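Local coordinates for putative dehydrogenase (Pseudomonas fluorescens, PDB 6UUG), which oxidises methanesulfinate as the monooxygenase component of a two-component flavin-dependent system in bacterial sulfur assimilation, at residues L39-A44 with E94-V98; A103-F108 with T255-M259; W158-K164 with T222-V228. One frame throughout, in Å; residues are numbered along the deposited sequence. Where two conformers were deposited one is given.

Contact 1 of 3, residues L39-A44 with E94-V98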
loop_
_atom_site.group_PDB
_atom_site.type_symbol
_atom_site.label_atom_id
_atom_site.label_comp_id
_atom_site.label_asym_id
_atom_site.label_seq_id
_atom_site.Cartn_x
_atom_site.Cartn_y
_atom_site.Cartn_z
ATOM N N LEU A 39 -29.797 -22.273 6.632
ATOM C CA LEU A 39 -30.241 -21.115 7.400
ATOM C C LEU A 39 -29.701 -19.825 6.803
ATOM O O LEU A 39 -30.422 -18.824 6.702
ATOM C CB LEU A 39 -29.774 -21.227 8.854
ATOM C CG LEU A 39 -30.485 -22.128 9.851
ATOM C CD1 LEU A 39 -29.719 -22.088 11.157
ATOM C CD2 LEU A 39 -31.906 -21.636 10.045
ATOM N N ALA A 40 -28.412 -19.823 6.447
ATOM C CA ALA A 40 -27.795 -18.641 5.852
ATOM C C ALA A 40 -28.552 -18.190 4.608
ATOM O O ALA A 40 -28.741 -16.989 4.389
ATOM C CB ALA A 40 -26.331 -18.937 5.518
ATOM N N ALA A 41 -28.989 -19.142 3.778
ATOM C CA ALA A 41 -29.782 -18.791 2.601
ATOM C C ALA A 41 -31.073 -18.077 2.994
ATOM O O ALA A 41 -31.464 -17.085 2.361
ATOM C CB ALA A 41 -30.082 -20.049 1.782
ATOM N N GLU A 42 -31.750 -18.563 4.038
ATOM C CA GLU A 42 -32.959 -17.896 4.513
ATOM C C GLU A 42 -32.632 -16.529 5.102
ATOM O O GLU A 42 -33.347 -15.551 4.847
ATOM C CB GLU A 42 -33.680 -18.769 5.546
ATOM C CG GLU A 42 -34.173 -20.095 4.996
ATOM N N PHE A 43 -31.550 -16.439 5.886
ATOM C CA PHE A 43 -31.150 -15.149 6.438
ATOM C C PHE A 43 -30.861 -14.145 5.327
ATOM O O PHE A 43 -31.203 -12.964 5.445
ATOM C CB PHE A 43 -29.917 -15.304 7.335
ATOM C CG PHE A 43 -30.154 -16.107 8.589
ATOM C CD1 PHE A 43 -31.441 -16.333 9.068
ATOM C CD2 PHE A 43 -29.080 -16.619 9.298
ATOM C CE1 PHE A 43 -31.647 -17.064 10.216
ATOM C CE2 PHE A 43 -29.282 -17.360 10.451
ATOM C CZ PHE A 43 -30.562 -17.578 10.912
ATOM N N ALA A 44 -30.236 -14.600 4.236
ATOM C CA ALA A 44 -29.832 -13.684 3.171
ATOM C C ALA A 44 -31.027 -12.971 2.554
ATOM O O ALA A 44 -30.882 -11.863 2.028
ATOM C CB ALA A 44 -29.060 -14.433 2.086
ATOM N N GLU A 94 -19.575 -19.055 8.170
ATOM C CA GLU A 94 -20.634 -19.211 7.176
ATOM C C GLU A 94 -21.761 -18.209 7.396
ATOM O O GLU A 94 -22.285 -17.634 6.437
ATOM C CB GLU A 94 -21.179 -20.637 7.214
ATOM C CG GLU A 94 -22.149 -20.938 6.087
ATOM C CD GLU A 94 -21.462 -21.069 4.739
ATOM O OE1 GLU A 94 -20.256 -21.394 4.699
ATOM O OE2 GLU A 94 -22.135 -20.849 3.710
ATOM N N PHE A 95 -22.155 -17.987 8.657
ATOM C CA PHE A 95 -23.182 -16.982 8.930
ATOM C C PHE A 95 -22.685 -15.590 8.558
ATOM O O PHE A 95 -23.430 -14.788 7.984
ATOM C CB PHE A 95 -23.594 -17.002 10.400
ATOM C CG PHE A 95 -24.444 -18.181 10.786
ATOM C CD1 PHE A 95 -25.341 -18.728 9.886
ATOM C CD2 PHE A 95 -24.340 -18.732 12.049
ATOM C CE1 PHE A 95 -26.129 -19.828 10.246
ATOM C CE2 PHE A 95 -25.131 -19.820 12.418
ATOM C CZ PHE A 95 -26.019 -20.358 11.510
ATOM N N ALA A 96 -21.412 -15.303 8.839
ATOM C CA ALA A 96 -20.869 -13.969 8.595
ATOM C C ALA A 96 -20.849 -13.589 7.119
ATOM O O ALA A 96 -20.812 -12.392 6.804
ATOM C CB ALA A 96 -19.462 -13.861 9.185
ATOM N N LYS A 97 -20.879 -14.569 6.211
ATOM C CA LYS A 97 -20.953 -14.243 4.792
ATOM C C LYS A 97 -22.230 -13.479 4.461
ATOM O O LYS A 97 -22.229 -12.646 3.543
ATOM C CB LYS A 97 -20.881 -15.513 3.950
ATOM C CG LYS A 97 -19.578 -16.261 4.049
ATOM C CD LYS A 97 -19.669 -17.594 3.295
ATOM C CE LYS A 97 -18.404 -18.365 3.444
ATOM N NZ LYS A 97 -18.389 -19.560 2.523
ATOM N N VAL A 98 -23.313 -13.724 5.207
ATOM C CA VAL A 98 -24.616 -13.148 4.884
ATOM C C VAL A 98 -25.089 -12.189 5.974
ATOM O O VAL A 98 -25.832 -11.241 5.693
ATOM C CB VAL A 98 -25.676 -14.247 4.646
ATOM C CG1 VAL A 98 -25.283 -15.133 3.476
ATOM C CG2 VAL A 98 -25.881 -15.080 5.892
#
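V98 is the bump that helix 39-44 accommodates, lying in the shallow hollow formed by A40, F43 and A44, residues on one side of consecutive turns. Its two methyls divide the work. With CG1 anti to the carbonyl carbon (chi1 -61°), CG1 meets A44 CB at 4.1 Å. CG2 is thereby directed at A40, 3.8 Å from A40 O and 3.9 Å from A40 CB, and also brushes the CB of F43. The small A40 lets the backbones draw near, its CA 5.8 Å from that of F95. One turn along, the second bump is the ring of F95, whose edge faces A40 N and whose CE1 and CZ fit against L39 and F43. L39 CD1 touches F95 CZ at 4.1 Å, and F43 CE2 lies 4.0 Å from F95 CE1, the two phenyl planes inclined at 48°. An alanine at V98 would lose both methyls and is likely to open a gap over A40 and A44. No hydrogen bond crosses this apolar join within the N-terminal helical domain. Helix 58-67 covers L39 and F95 through L64, and helix 100-119 adds I102 beside F43 and A103 beside F95.

Contact 2 of 3, residues A103-F108 with T255-M259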
loop_
_atom_site.group_PDB
_atom_site.type_symbol
_atom_site.label_atom_id
_atom_site.label_comp_id
_atom_site.label_asym_id
_atom_site.label_seq_id
_atom_site.Cartn_x
_atom_site.Cartn_y
_atom_site.Cartn_z
ATOM N N ALA A 103 -23.883 -13.827 13.004
ATOM C CA ALA A 103 -22.646 -14.563 13.247
ATOM C C ALA A 103 -22.052 -14.188 14.596
ATOM O O ALA A 103 -21.551 -15.053 15.325
ATOM C CB ALA A 103 -21.641 -14.297 12.128
ATOM N N HIS A 104 -22.114 -12.900 14.945
ATOM C CA HIS A 104 -21.542 -12.403 16.197
ATOM C C HIS A 104 -22.255 -12.975 17.415
ATOM O O HIS A 104 -21.611 -13.467 18.345
ATOM C CB HIS A 104 -21.615 -10.877 16.194
ATOM C CG HIS A 104 -20.833 -10.205 17.282
ATOM N ND1 HIS A 104 -20.338 -8.927 17.137
ATOM C CD2 HIS A 104 -20.479 -10.605 18.526
ATOM C CE1 HIS A 104 -19.709 -8.570 18.244
ATOM N NE2 HIS A 104 -19.783 -9.568 19.104
ATOM N N VAL A 105 -23.585 -12.886 17.451
ATOM C CA VAL A 105 -24.276 -13.380 18.638
ATOM C C VAL A 105 -24.206 -14.894 18.710
ATOM O O VAL A 105 -24.172 -15.451 19.806
ATOM C CB VAL A 105 -25.732 -12.886 18.687
ATOM C CG1 VAL A 105 -25.743 -11.387 18.966
ATOM C CG2 VAL A 105 -26.466 -13.237 17.414
ATOM N N PHE A 106 -24.180 -15.582 17.563
ATOM C CA PHE A 106 -24.011 -17.038 17.576
ATOM C C PHE A 106 -22.630 -17.420 18.103
ATOM O O PHE A 106 -22.504 -18.276 18.992
ATOM C CB PHE A 106 -24.238 -17.604 16.170
ATOM C CG PHE A 106 -24.066 -19.097 16.078
ATOM C CD1 PHE A 106 -25.082 -19.946 16.491
ATOM C CD2 PHE A 106 -22.896 -19.648 15.581
ATOM C CE1 PHE A 106 -24.938 -21.320 16.408
ATOM C CE2 PHE A 106 -22.741 -21.033 15.498
ATOM C CZ PHE A 106 -23.769 -21.869 15.913
ATOM N N GLY A 107 -21.583 -16.789 17.570
ATOM C CA GLY A 107 -20.240 -17.061 18.056
ATOM C C GLY A 107 -20.059 -16.711 19.521
ATOM O O GLY A 107 -19.424 -17.459 20.272
ATOM N N PHE A 108 -20.640 -15.590 19.962
ATOM C CA PHE A 108 -20.512 -15.225 21.369
ATOM C C PHE A 108 -21.292 -16.174 22.275
ATOM O O PHE A 108 -20.857 -16.444 23.392
ATOM C CB PHE A 108 -20.952 -13.778 21.581
ATOM C CG PHE A 108 -19.804 -12.822 21.685
ATOM C CD1 PHE A 108 -18.703 -12.958 20.865
ATOM C CD2 PHE A 108 -19.825 -11.787 22.608
ATOM C CE1 PHE A 108 -17.629 -12.078 20.961
ATOM C CE2 PHE A 108 -18.761 -10.904 22.707
ATOM C CZ PHE A 108 -17.664 -11.051 21.879
ATOM N N THR A 255 -12.872 -16.244 17.168
ATOM C CA THR A 255 -14.267 -16.079 16.755
ATOM C C THR A 255 -14.428 -14.822 15.911
ATOM O O THR A 255 -15.007 -14.869 14.817
ATOM C CB THR A 255 -15.178 -16.038 17.989
ATOM O OG1 THR A 255 -15.123 -17.304 18.669
ATOM C CG2 THR A 255 -16.628 -15.740 17.597
ATOM N N PHE A 256 -13.890 -13.693 16.395
ATOM C CA PHE A 256 -13.868 -12.469 15.592
ATOM C C PHE A 256 -13.174 -12.704 14.265
ATOM O O PHE A 256 -13.638 -12.234 13.224
ATOM C CB PHE A 256 -13.143 -11.341 16.333
ATOM C CG PHE A 256 -13.982 -10.649 17.358
ATOM C CD1 PHE A 256 -15.175 -10.048 16.994
ATOM C CD2 PHE A 256 -13.552 -10.550 18.668
ATOM C CE1 PHE A 256 -15.952 -9.392 17.939
ATOM C CE2 PHE A 256 -14.319 -9.894 19.618
ATOM C CZ PHE A 256 -15.524 -9.316 19.249
ATOM N N THR A 257 -12.046 -13.425 14.293
ATOM C CA THR A 257 -11.267 -13.640 13.079
ATOM C C THR A 257 -12.079 -14.388 12.030
ATOM O O THR A 257 -12.043 -14.035 10.846
ATOM C CB THR A 257 -9.972 -14.398 13.396
ATOM O OG1 THR A 257 -9.165 -13.625 14.293
ATOM C CG2 THR A 257 -9.164 -14.639 12.118
ATOM N N HIS A 258 -12.795 -15.445 12.440
ATOM C CA HIS A 258 -13.645 -16.168 11.495
ATOM C C HIS A 258 -14.756 -15.277 10.956
ATOM O O HIS A 258 -15.160 -15.415 9.792
ATOM C CB HIS A 258 -14.234 -17.419 12.159
ATOM C CG HIS A 258 -13.306 -18.587 12.162
ATOM N ND1 HIS A 258 -12.209 -18.674 12.986
ATOM C CD2 HIS A 258 -13.316 -19.725 11.420
ATOM C CE1 HIS A 258 -11.583 -19.822 12.759
ATOM N NE2 HIS A 258 -12.238 -20.478 11.812
ATOM N N MET A 259 -15.293 -14.385 11.801
ATOM C CA MET A 259 -16.276 -13.402 11.340
ATOM C C MET A 259 -15.691 -12.514 10.251
ATOM O O MET A 259 -16.343 -12.243 9.230
ATOM C CB MET A 259 -16.757 -12.524 12.507
ATOM C CG MET A 259 -17.650 -13.193 13.531
ATOM S SD MET A 259 -17.853 -12.165 15.022
ATOM C CE MET A 259 -18.335 -10.597 14.309
HETATM O O HOH W 1 -17.465 -19.039 18.867
#
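T255 OG1 is gripped twice: it is hydrogen-bonded to I251 O in the preceding turn of its own helix, and a water donates to it at 2.9 Å. The same water donates to G107 O, also at 2.9 Å, and so bridges the pair. The contact is an antiparallel helix-helix packing (154°) at the centre of the acyl-CoA dehydrogenase fold, joining the N-terminal helical domain to the C-terminal one. G107 provides the flat spot, with T255 CG2 lying 3.9 Å from G107 CA; a CB on G107 would clash with this methyl. Beside it, H104, F108 and F256 form an aromatic cluster. F256 turns its edge to the face of H104, the planes at 80°, while F108 presents its own edge to the face of F256 in a second offset edge-to-face pair, at 64°. F108 CZ and F256 CZ approach to 3.8 Å. In one of its two conformers M259 bends at chi3, which brings its CE to 3.8 Å from H104 CB, and its CG lies against A103 CB. Q213 NE2 is hydrogen-bonded to H104 ND1, which helps fix the turn of the imidazole. The other ring nitrogen, H104 NE2, stands over the centre of the F108 ring, 3.7 Å above its plane.

Contact 3 of 3, residues W158-K164 with T222-V228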
loop_
_atom_site.group_PDB
_atom_site.type_symbol
_atom_site.label_atom_id
_atom_site.label_comp_id
_atom_site.label_asym_id
_atom_site.label_seq_id
_atom_site.Cartn_x
_atom_site.Cartn_y
_atom_site.Cartn_z
ATOM N N TRP A 158 -25.160 -14.290 50.355
ATOM C CA TRP A 158 -25.038 -14.181 48.911
ATOM C C TRP A 158 -24.295 -12.894 48.573
ATOM O O TRP A 158 -23.991 -12.078 49.447
ATOM C CB TRP A 158 -26.412 -14.215 48.246
ATOM C CG TRP A 158 -27.270 -13.035 48.587
ATOM C CD1 TRP A 158 -27.284 -11.821 47.964
ATOM C CD2 TRP A 158 -28.249 -12.961 49.631
ATOM N NE1 TRP A 158 -28.208 -10.993 48.556
ATOM C CE2 TRP A 158 -28.816 -11.671 49.580
ATOM C CE3 TRP A 158 -28.699 -13.860 50.601
ATOM C CZ2 TRP A 158 -29.811 -11.259 50.465
ATOM C CZ3 TRP A 158 -29.687 -13.451 51.476
ATOM C CH2 TRP A 158 -30.232 -12.163 51.402
ATOM N N ARG A 159 -24.011 -12.715 47.289
ATOM C CA ARG A 159 -23.418 -11.488 46.784
ATOM C C ARG A 159 -24.409 -10.773 45.872
ATOM O O ARG A 159 -25.412 -11.343 45.434
ATOM C CB ARG A 159 -22.108 -11.781 46.048
ATOM C CG ARG A 159 -21.120 -12.556 46.891
ATOM C CD ARG A 159 -19.965 -13.044 46.051
ATOM N NE ARG A 159 -19.241 -14.128 46.702
ATOM C CZ ARG A 159 -17.942 -14.106 46.967
ATOM N NH1 ARG A 159 -17.371 -15.147 47.561
ATOM N NH2 ARG A 159 -17.212 -13.050 46.631
ATOM N N GLU A 160 -24.123 -9.506 45.584
ATOM C CA GLU A 160 -25.001 -8.709 44.738
ATOM C C GLU A 160 -24.168 -7.865 43.786
ATOM O O GLU A 160 -23.223 -7.192 44.212
ATOM C CB GLU A 160 -25.918 -7.810 45.579
ATOM C CG GLU A 160 -27.072 -8.558 46.220
ATOM C CD GLU A 160 -27.957 -7.672 47.082
ATOM O OE1 GLU A 160 -27.793 -6.434 47.055
ATOM O OE2 GLU A 160 -28.819 -8.228 47.793
ATOM N N PHE A 161 -24.524 -7.904 42.501
ATOM C CA PHE A 161 -23.923 -7.027 41.502
ATOM C C PHE A 161 -24.780 -5.775 41.372
ATOM O O PHE A 161 -26.007 -5.870 41.259
ATOM C CB PHE A 161 -23.812 -7.705 40.130
ATOM C CG PHE A 161 -22.810 -8.839 40.056
ATOM C CD1 PHE A 161 -22.177 -9.330 41.189
ATOM C CD2 PHE A 161 -22.507 -9.416 38.828
ATOM C CE1 PHE A 161 -21.272 -10.374 41.099
ATOM C CE2 PHE A 161 -21.599 -10.458 38.733
ATOM C CZ PHE A 161 -20.980 -10.937 39.868
ATOM N N SER A 162 -24.135 -4.609 41.381
ATOM C CA SER A 162 -24.817 -3.331 41.218
ATOM C C SER A 162 -23.963 -2.405 40.365
ATOM O O SER A 162 -22.750 -2.317 40.564
ATOM C CB SER A 162 -25.103 -2.661 42.573
ATOM O OG SER A 162 -26.013 -3.422 43.345
ATOM N N GLY A 163 -24.596 -1.720 39.424
ATOM C CA GLY A 163 -23.904 -0.773 38.580
ATOM C C GLY A 163 -24.397 -0.875 37.155
ATOM O O GLY A 163 -25.416 -1.502 36.868
ATOM N N LYS A 164 -23.663 -0.246 36.246
ATOM C CA LYS A 164 -24.040 -0.221 34.841
ATOM C C LYS A 164 -22.969 -0.902 33.998
ATOM O O LYS A 164 -21.808 -1.004 34.406
ATOM C CB LYS A 164 -24.272 1.219 34.361
ATOM C CG LYS A 164 -25.450 1.890 35.050
ATOM C CD LYS A 164 -25.679 3.302 34.545
ATOM C CE LYS A 164 -26.908 3.919 35.202
ATOM N NZ LYS A 164 -28.149 3.134 34.929
ATOM N N THR A 222 -28.399 -2.196 33.273
ATOM C CA THR A 222 -28.332 -1.698 34.640
ATOM C C THR A 222 -28.582 -2.856 35.598
ATOM O O THR A 222 -29.569 -3.583 35.447
ATOM C CB THR A 222 -29.355 -0.581 34.880
ATOM O OG1 THR A 222 -28.979 0.585 34.137
ATOM C CG2 THR A 222 -29.425 -0.224 36.359
ATOM N N PHE A 223 -27.671 -3.036 36.556
ATOM C CA PHE A 223 -27.767 -4.048 37.604
ATOM C C PHE A 223 -28.160 -3.366 38.909
ATOM O O PHE A 223 -27.419 -2.516 39.414
ATOM C CB PHE A 223 -26.434 -4.784 37.779
ATOM C CG PHE A 223 -26.147 -5.796 36.706
ATOM C CD1 PHE A 223 -25.726 -5.400 35.449
ATOM C CD2 PHE A 223 -26.279 -7.149 36.966
ATOM C CE1 PHE A 223 -25.464 -6.339 34.465
ATOM C CE2 PHE A 223 -26.018 -8.091 35.990
ATOM C CZ PHE A 223 -25.612 -7.690 34.741
ATOM N N GLU A 224 -29.308 -3.750 39.463
ATOM C CA GLU A 224 -29.828 -3.177 40.704
ATOM C C GLU A 224 -29.911 -4.283 41.755
ATOM O O GLU A 224 -30.884 -5.041 41.779
ATOM C CB GLU A 224 -31.193 -2.533 40.475
ATOM C CG GLU A 224 -31.660 -1.670 41.632
ATOM C CD GLU A 224 -30.877 -0.375 41.735
ATOM O OE1 GLU A 224 -30.982 0.457 40.807
ATOM O OE2 GLU A 224 -30.147 -0.197 42.738
ATOM N N ARG A 225 -28.890 -4.371 42.611
ATOM C CA ARG A 225 -28.816 -5.374 43.680
ATOM C C ARG A 225 -29.140 -6.775 43.157
ATOM O O ARG A 225 -29.960 -7.506 43.720
ATOM C CB ARG A 225 -29.732 -4.998 44.849
ATOM C CG ARG A 225 -29.297 -3.744 45.594
ATOM C CD ARG A 225 -30.048 -3.555 46.912
ATOM N NE ARG A 225 -29.776 -4.629 47.867
ATOM C CZ ARG A 225 -30.693 -5.484 48.313
ATOM N NH1 ARG A 225 -31.950 -5.384 47.899
ATOM N NH2 ARG A 225 -30.355 -6.435 49.179
ATOM N N VAL A 226 -28.482 -7.154 42.065
ATOM C CA VAL A 226 -28.758 -8.439 41.427
ATOM C C VAL A 226 -28.077 -9.537 42.227
ATOM O O VAL A 226 -26.849 -9.543 42.370
ATOM C CB VAL A 226 -28.283 -8.454 39.969
ATOM C CG1 VAL A 226 -28.496 -9.843 39.371
ATOM C CG2 VAL A 226 -29.000 -7.384 39.170
ATOM N N ARG A 227 -28.868 -10.481 42.728
ATOM C CA ARG A 227 -28.321 -11.530 43.576
ATOM C C ARG A 227 -27.522 -12.533 42.749
ATOM O O ARG A 227 -27.926 -12.912 41.644
ATOM C CB ARG A 227 -29.447 -12.238 44.331
ATOM C CG ARG A 227 -28.967 -13.410 45.161
ATOM C CD ARG A 227 -30.081 -13.998 46.024
ATOM N NE ARG A 227 -29.611 -15.166 46.764
ATOM C CZ ARG A 227 -30.055 -15.519 47.967
ATOM N NH1 ARG A 227 -29.569 -16.597 48.571
ATOM N NH2 ARG A 227 -30.981 -14.786 48.567
ATOM N N VAL A 228 -26.373 -12.952 43.284
ATOM C CA VAL A 228 -25.511 -13.944 42.644
ATOM C C VAL A 228 -25.096 -14.978 43.688
ATOM O O VAL A 228 -24.479 -14.628 44.703
ATOM C CB VAL A 228 -24.272 -13.297 41.995
ATOM C CG1 VAL A 228 -23.407 -14.350 41.343
ATOM C CG2 VAL A 228 -24.700 -12.269 40.957
#
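Segments 158-164 and 222-228 run antiparallel as neighbouring strands, paired R159 with V228 through F161 with V226 and again from G163 with F223, with a beta bulge between where the register slips by one residue. They belong to the middle beta domain of the acyl-CoA dehydrogenase fold. Paired backbone bonds hold each half, among them F161 N to V226 O at 2.8 Å and F223 N to G163 O at 2.7 Å. At the bulge R225 takes left-handed backbone angles and its N donates to S162 OG at 3.1 Å, a side chain standing in for a backbone partner. G163 has a conformation in which a CB would jam against S162 O. R159, F161, F223, V226 and V228 point to one face. There V228 CG2 sits over the centre of the F161 ring, 3.8 Å above it, a CH-pi contact, and F223 CD2 touches F161 CB; L191, A193 and I195 of strand 189-196 pack on this face. The other face is polar. E160 OE2 receives two partners: R225 NH2 in a salt bridge of 2.7 Å, the carboxylate steeply inclined to the guanidinium, and W158 NE1 at 2.9 Å, a bond that is nearly straight (179°) and lies in the indole plane. That bond helps hold the indole in place, and the R227 guanidinium lies flat on the ring, the planes 18° apart. R227 CD covers the five-membered ring, while NE makes a salt bridge to E229. At the opposite end K164 and T222 lie side by side. K164 bends at its last torsion (chi4 -60°), and its NZ reaches T222 OG1 at 2.8 Å, an oxygen that is also hydrogen-bonded to H205 NE2.

In the fold
Contacts 1 and 2 are helical and adjoin each other, their centres 13 Å apart: helices 85-96 and 100-119 follow one another in the chain, and F95 and A96 of contact 1 pack on A103 and F106 of contact 2. Contact 2 lies almost at the centre of the chain and is largely buried, yet it carries a water bridge between G107 and T255, apart from the aromatic cluster. Contact 1 is partly buried and purely apolar across its join. Contact 3 lies in the beta domain, about 14 Å from contact 2 at the nearest atoms, and is the largest of the three; backbone hydrogen bonds, with charged side chains on its outer face, replace the packing of helices.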